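Local coordinates for interphotoreceptor retinoid-binding protein (Xenopus laevis, PDB 1J7X) that probably binds and carries retinoids in the matrix between photoreceptors and pigment epithelium, at residues I103-F116 with I139-G153. Sequence-based numbering, arbitrary orientation.
Sequences ILPGNIGYLRFDQF and ITENLIIDLRYNVGG
Tyr-110 reaches across to Asp-146, its OH giving a proton to OD2 at 2.5 Å on the anti side of the carboxylate, with ring and carboxylate planes 75° apart. Arg-148 takes the syn sides, NE to OD1 and NH2 to OD2, and its backbone N also reaches OD1 in an Asx turn; four donors thus grip the carboxylate and would probably favour its charged form.

Next along, the extended Arg-112 runs out with CG anti to the backbone N (chi1 172°), and Tyr-149 CD2 sits over the centre of one face of its guanidinium, 3.4 Å from CZ, the planes 30° apart. NE and NH2 of the same group hold Asp-114 side-on. A leucine in place of Arg-112 would probably strip Asp-114 of its charged mate and leave Tyr-149, around CD2, without the flat group it packs against. Past the strands, Asn-150 ND2 meets Phe-113 O at 2.9 Å from above the carbonyl plane, while its OD1 takes Gly-152 N.

Backbone bonds such as Leu-111 N to Ile-144 O (3.0 Å) join parallel strands 108-112 and 142-146, which helix 119-137 links as a beta-alpha-beta crossover, consistent with the ClpP/crotonase-like fold of S41 relatives.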
loop_
_atom_site.group_PDB
_atom_site.type_symbol
_atom_site.label_atom_id
_atom_site.label_comp_id
_atom_site.label_asym_id
_atom_site.label_seq_id
_atom_site.Cartn_x
_atom_site.Cartn_y
_atom_site.Cartn_z
ATOM N N ILE A 103 0.577 -6.716 -26.162
ATOM C CA ILE A 103 1.917 -7.099 -26.380
ATOM C C ILE A 103 2.462 -5.923 -27.197
ATOM O O ILE A 103 2.088 -5.747 -28.380
ATOM C CB ILE A 103 2.050 -8.388 -27.155
ATOM C CG1 ILE A 103 1.352 -9.571 -26.465
ATOM C CG2 ILE A 103 3.530 -8.659 -27.427
ATOM C CD1 ILE A 103 1.947 -9.813 -25.093
ATOM N N LEU A 104 3.293 -5.091 -26.574
ATOM C CA LEU A 104 3.843 -3.918 -27.241
ATOM C C LEU A 104 4.972 -4.338 -28.170
ATOM O O LEU A 104 5.620 -5.334 -27.917
ATOM C CB LEU A 104 4.410 -2.928 -26.200
ATOM C CG LEU A 104 3.331 -2.492 -25.187
ATOM C CD1 LEU A 104 3.976 -1.581 -24.096
ATOM C CD2 LEU A 104 2.048 -1.878 -25.785
ATOM N N PRO A 105 5.277 -3.531 -29.179
ATOM C CA PRO A 105 6.392 -3.793 -30.091
ATOM C C PRO A 105 7.678 -4.052 -29.328
ATOM O O PRO A 105 7.972 -3.523 -28.230
ATOM C CB PRO A 105 6.432 -2.510 -30.946
ATOM C CG PRO A 105 5.098 -2.035 -30.974
ATOM C CD PRO A 105 4.525 -2.325 -29.526
ATOM N N GLY A 106 8.451 -4.970 -29.855
ATOM C CA GLY A 106 9.640 -5.313 -29.147
ATOM C C GLY A 106 9.382 -6.397 -28.165
ATOM O O GLY A 106 10.275 -6.715 -27.386
ATOM N N ASN A 107 8.176 -6.991 -28.228
ATOM C CA ASN A 107 7.824 -8.119 -27.341
ATOM C C ASN A 107 7.832 -7.718 -25.831
ATOM O O ASN A 107 8.381 -8.403 -25.045
ATOM C CB ASN A 107 8.780 -9.275 -27.502
ATOM C CG ASN A 107 8.252 -10.553 -26.921
ATOM O OD1 ASN A 107 7.026 -10.748 -26.858
ATOM N ND2 ASN A 107 9.163 -11.437 -26.532
ATOM N N ILE A 108 7.251 -6.578 -25.513
ATOM C CA ILE A 108 7.193 -6.106 -24.137
ATOM C C ILE A 108 5.716 -6.259 -23.744
ATOM O O ILE A 108 4.957 -5.784 -24.347
ATOM C CB ILE A 108 7.492 -4.605 -24.088
ATOM C CG1 ILE A 108 8.922 -4.230 -24.529
ATOM C CG2 ILE A 108 7.172 -4.008 -22.711
ATOM C CD1 ILE A 108 9.778 -4.798 -23.624
ATOM N N GLY A 109 5.432 -6.954 -22.665
ATOM C CA GLY A 109 4.091 -7.175 -22.192
ATOM C C GLY A 109 3.605 -5.919 -21.490
ATOM O O GLY A 109 4.429 -5.298 -20.748
ATOM N N TYR A 110 2.331 -5.593 -21.676
ATOM C CA TYR A 110 1.699 -4.481 -21.012
ATOM C C TYR A 110 0.446 -4.993 -20.277
ATOM O O TYR A 110 -0.415 -5.697 -20.918
ATOM C CB TYR A 110 1.239 -3.414 -22.011
ATOM C CG TYR A 110 0.468 -2.267 -21.359
ATOM C CD1 TYR A 110 1.158 -1.229 -20.668
ATOM C CD2 TYR A 110 -0.905 -2.237 -21.368
ATOM C CE1 TYR A 110 0.437 -0.180 -20.076
ATOM C CE2 TYR A 110 -1.564 -1.246 -20.725
ATOM C CZ TYR A 110 -0.920 -0.191 -20.087
ATOM O OH TYR A 110 -1.634 0.820 -19.535
ATOM N N LEU A 111 0.413 -4.821 -18.959
ATOM C CA LEU A 111 -0.709 -5.277 -18.097
ATOM C C LEU A 111 -1.217 -4.114 -17.324
ATOM O O LEU A 111 -0.476 -3.458 -16.572
ATOM C CB LEU A 111 -0.243 -6.343 -17.117
ATOM C CG LEU A 111 -1.168 -6.736 -16.019
ATOM C CD1 LEU A 111 -2.504 -7.181 -16.538
ATOM C CD2 LEU A 111 -0.539 -7.772 -15.244
ATOM N N ARG A 112 -2.475 -3.748 -17.529
ATOM C CA ARG A 112 -3.128 -2.748 -16.756
ATOM C C ARG A 112 -4.333 -3.272 -16.068
ATOM O O ARG A 112 -5.117 -4.017 -16.694
ATOM C CB ARG A 112 -3.528 -1.509 -17.589
ATOM C CG ARG A 112 -4.383 -0.503 -16.855
ATOM C CD ARG A 112 -4.722 0.686 -17.680
ATOM N NE ARG A 112 -5.739 1.482 -17.032
ATOM C CZ ARG A 112 -6.296 2.519 -17.579
ATOM N NH1 ARG A 112 -5.945 2.878 -18.842
ATOM N NH2 ARG A 112 -7.251 3.188 -16.927
ATOM N N PHE A 113 -4.535 -2.864 -14.764
ATOM C CA PHE A 113 -5.748 -3.123 -14.039
ATOM C C PHE A 113 -5.833 -2.009 -12.981
ATOM O O PHE A 113 -4.783 -1.527 -12.574
ATOM C CB PHE A 113 -5.899 -4.524 -13.477
ATOM C CG PHE A 113 -4.800 -4.944 -12.523
ATOM C CD1 PHE A 113 -3.535 -5.230 -12.990
ATOM C CD2 PHE A 113 -5.049 -4.966 -11.170
ATOM C CE1 PHE A 113 -2.589 -5.595 -12.143
ATOM C CE2 PHE A 113 -4.069 -5.401 -10.343
ATOM C CZ PHE A 113 -2.869 -5.675 -10.807
ATOM N N ASP A 114 -7.025 -1.573 -12.629
ATOM C CA ASP A 114 -7.211 -0.384 -11.858
ATOM C C ASP A 114 -7.825 -0.536 -10.417
ATOM O O ASP A 114 -8.232 0.471 -9.800
ATOM C CB ASP A 114 -8.068 0.565 -12.601
ATOM C CG ASP A 114 -7.516 0.990 -13.914
ATOM O OD1 ASP A 114 -6.361 0.763 -14.238
ATOM O OD2 ASP A 114 -8.281 1.574 -14.735
ATOM N N GLN A 115 -7.929 -1.787 -9.973
ATOM C CA GLN A 115 -8.367 -2.064 -8.634
ATOM C C GLN A 115 -7.748 -3.379 -8.173
ATOM O O GLN A 115 -7.283 -4.095 -9.001
ATOM C CB GLN A 115 -9.890 -2.116 -8.616
ATOM C CG GLN A 115 -10.487 -3.186 -9.368
ATOM C CD GLN A 115 -11.975 -3.242 -9.180
ATOM O OE1 GLN A 115 -12.727 -2.475 -9.876
ATOM N NE2 GLN A 115 -12.428 -4.213 -8.380
ATOM N N PHE A 116 -7.779 -3.658 -6.880
ATOM C CA PHE A 116 -7.327 -4.914 -6.275
ATOM C C PHE A 116 -8.615 -5.418 -5.558
ATOM O O PHE A 116 -9.066 -4.863 -4.615
ATOM C CB PHE A 116 -6.202 -4.678 -5.286
ATOM C CG PHE A 116 -4.856 -4.710 -5.917
ATOM C CD1 PHE A 116 -4.385 -3.613 -6.569
ATOM C CD2 PHE A 116 -4.050 -5.844 -5.791
ATOM C CE1 PHE A 116 -3.180 -3.700 -7.188
ATOM C CE2 PHE A 116 -2.813 -5.900 -6.358
ATOM C CZ PHE A 116 -2.376 -4.826 -7.044
ATOM N N ILE A 139 4.922 -15.152 -23.656
ATOM C CA ILE A 139 5.820 -14.975 -24.793
ATOM C C ILE A 139 6.802 -13.774 -24.556
ATOM O O ILE A 139 7.890 -13.762 -25.098
ATOM C CB ILE A 139 5.013 -14.722 -26.046
ATOM C CG1 ILE A 139 5.927 -14.611 -27.281
ATOM C CG2 ILE A 139 4.113 -13.498 -25.982
ATOM C CD1 ILE A 139 6.598 -15.877 -27.692
ATOM N N THR A 140 6.417 -12.786 -23.761
ATOM C CA THR A 140 7.270 -11.584 -23.573
ATOM C C THR A 140 8.542 -11.757 -22.751
ATOM O O THR A 140 8.679 -12.674 -21.925
ATOM C CB THR A 140 6.428 -10.467 -22.985
ATOM O OG1 THR A 140 6.038 -10.772 -21.633
ATOM C CG2 THR A 140 5.146 -10.259 -23.790
ATOM N N GLU A 141 9.516 -10.837 -22.912
ATOM C CA GLU A 141 10.743 -10.965 -22.214
ATOM C C GLU A 141 10.774 -9.900 -21.077
ATOM O O GLU A 141 11.556 -9.995 -20.171
ATOM C CB GLU A 141 11.905 -10.735 -23.164
ATOM C CG GLU A 141 12.171 -11.945 -24.070
ATOM C CD GLU A 141 12.326 -13.217 -23.274
ATOM O OE1 GLU A 141 12.850 -13.169 -22.145
ATOM O OE2 GLU A 141 11.909 -14.310 -23.730
ATOM N N ASN A 142 9.908 -8.936 -21.179
ATOM C CA ASN A 142 9.803 -7.894 -20.137
ATOM C C ASN A 142 8.313 -7.540 -19.967
ATOM O O ASN A 142 7.484 -7.775 -20.884
ATOM C CB ASN A 142 10.533 -6.645 -20.583
ATOM C CG ASN A 142 12.011 -6.808 -20.520
ATOM O OD1 ASN A 142 12.597 -6.892 -19.438
ATOM N ND2 ASN A 142 12.628 -6.876 -21.699
ATOM N N LEU A 143 7.942 -7.090 -18.782
ATOM C CA LEU A 143 6.537 -6.778 -18.493
ATOM C C LEU A 143 6.416 -5.443 -17.804
ATOM O O LEU A 143 7.142 -5.124 -16.890
ATOM C CB LEU A 143 5.949 -7.846 -17.576
ATOM C CG LEU A 143 4.519 -7.580 -17.092
ATOM C CD1 LEU A 143 3.566 -7.693 -18.293
ATOM C CD2 LEU A 143 4.000 -8.541 -16.044
ATOM N N ILE A 144 5.488 -4.661 -18.268
ATOM C CA ILE A 144 5.158 -3.353 -17.697
ATOM C C ILE A 144 3.849 -3.488 -17.021
ATOM O O ILE A 144 2.869 -3.749 -17.701
ATOM C CB ILE A 144 5.074 -2.237 -18.759
ATOM C CG1 ILE A 144 6.485 -1.939 -19.306
ATOM C CG2 ILE A 144 4.553 -0.997 -18.175
ATOM C CD1 ILE A 144 7.256 -3.117 -19.754
ATOM N N ILE A 145 3.754 -3.274 -15.722
ATOM C CA ILE A 145 2.497 -3.349 -15.001
ATOM C C ILE A 145 2.111 -1.904 -14.698
ATOM O O ILE A 145 2.839 -1.186 -13.977
ATOM C CB ILE A 145 2.680 -4.185 -13.696
ATOM C CG1 ILE A 145 3.279 -5.560 -13.960
ATOM C CG2 ILE A 145 1.329 -4.213 -12.906
ATOM C CD1 ILE A 145 3.429 -6.361 -12.661
ATOM N N ASP A 146 1.024 -1.459 -15.316
ATOM C CA ASP A 146 0.559 -0.111 -15.219
ATOM C C ASP A 146 -0.449 0.100 -14.041
ATOM O O ASP A 146 -1.568 -0.353 -14.104
ATOM C CB ASP A 146 -0.100 0.300 -16.505
ATOM C CG ASP A 146 -0.324 1.772 -16.586
ATOM O OD1 ASP A 146 -0.176 2.504 -15.566
ATOM O OD2 ASP A 146 -0.616 2.246 -17.713
ATOM N N LEU A 147 -0.018 0.723 -12.910
ATOM C CA LEU A 147 -0.877 0.969 -11.813
ATOM C C LEU A 147 -1.198 2.419 -11.617
ATOM O O LEU A 147 -1.670 2.871 -10.537
ATOM C CB LEU A 147 -0.184 0.437 -10.516
ATOM C CG LEU A 147 0.100 -1.017 -10.530
ATOM C CD1 LEU A 147 0.930 -1.476 -9.107
ATOM C CD2 LEU A 147 -1.116 -1.855 -10.786
ATOM N N ARG A 148 -0.891 3.190 -12.634
ATOM C CA ARG A 148 -1.163 4.620 -12.580
ATOM C C ARG A 148 -2.599 4.964 -12.300
ATOM O O ARG A 148 -2.852 6.058 -11.793
ATOM C CB ARG A 148 -0.732 5.381 -13.879
ATOM C CG ARG A 148 0.784 5.385 -14.052
ATOM C CD ARG A 148 1.199 5.948 -15.428
ATOM N NE ARG A 148 0.715 5.129 -16.504
ATOM C CZ ARG A 148 0.847 5.438 -17.797
ATOM N NH1 ARG A 148 1.566 6.511 -18.130
ATOM N NH2 ARG A 148 0.382 4.613 -18.731
ATOM N N TYR A 149 -3.549 4.103 -12.670
ATOM C CA TYR A 149 -4.945 4.362 -12.448
ATOM C C TYR A 149 -5.562 3.474 -11.405
ATOM O O TYR A 149 -6.767 3.367 -11.301
ATOM C CB TYR A 149 -5.661 4.148 -13.851
ATOM C CG TYR A 149 -4.885 4.803 -14.980
ATOM C CD1 TYR A 149 -4.941 6.133 -15.157
ATOM C CD2 TYR A 149 -3.954 4.074 -15.743
ATOM C CE1 TYR A 149 -4.184 6.772 -16.145
ATOM C CE2 TYR A 149 -3.191 4.685 -16.720
ATOM C CZ TYR A 149 -3.346 6.042 -16.948
ATOM O OH TYR A 149 -2.511 6.688 -17.857
ATOM N N ASN A 150 -4.698 2.790 -10.622
ATOM C CA ASN A 150 -5.131 1.787 -9.687
ATOM C C ASN A 150 -5.219 2.325 -8.296
ATOM O O ASN A 150 -4.244 2.614 -7.606
ATOM C CB ASN A 150 -4.302 0.593 -9.829
ATOM C CG ASN A 150 -4.822 -0.640 -9.111
ATOM O OD1 ASN A 150 -5.412 -0.595 -8.011
ATOM N ND2 ASN A 150 -4.607 -1.804 -9.724
ATOM N N VAL A 151 -6.476 2.525 -7.903
ATOM C CA VAL A 151 -6.822 3.085 -6.601
ATOM C C VAL A 151 -6.948 2.024 -5.533
ATOM O O VAL A 151 -7.242 2.256 -4.373
ATOM C CB VAL A 151 -8.167 3.850 -6.697
ATOM C CG1 VAL A 151 -7.961 4.990 -7.689
ATOM C CG2 VAL A 151 -9.346 2.901 -7.007
ATOM N N GLY A 152 -6.421 0.846 -5.833
ATOM C CA GLY A 152 -6.302 -0.233 -4.866
ATOM C C GLY A 152 -7.601 -0.907 -4.478
ATOM O O GLY A 152 -8.446 -1.387 -5.360
ATOM N N GLY A 153 -7.707 -1.095 -3.194
ATOM C CA GLY A 153 -8.788 -1.875 -2.498
ATOM C C GLY A 153 -8.199 -2.666 -1.382
ATOM O O GLY A 153 -7.163 -2.284 -0.758
HETATM O O HOH W 1 -3.784 1.339 -13.488
#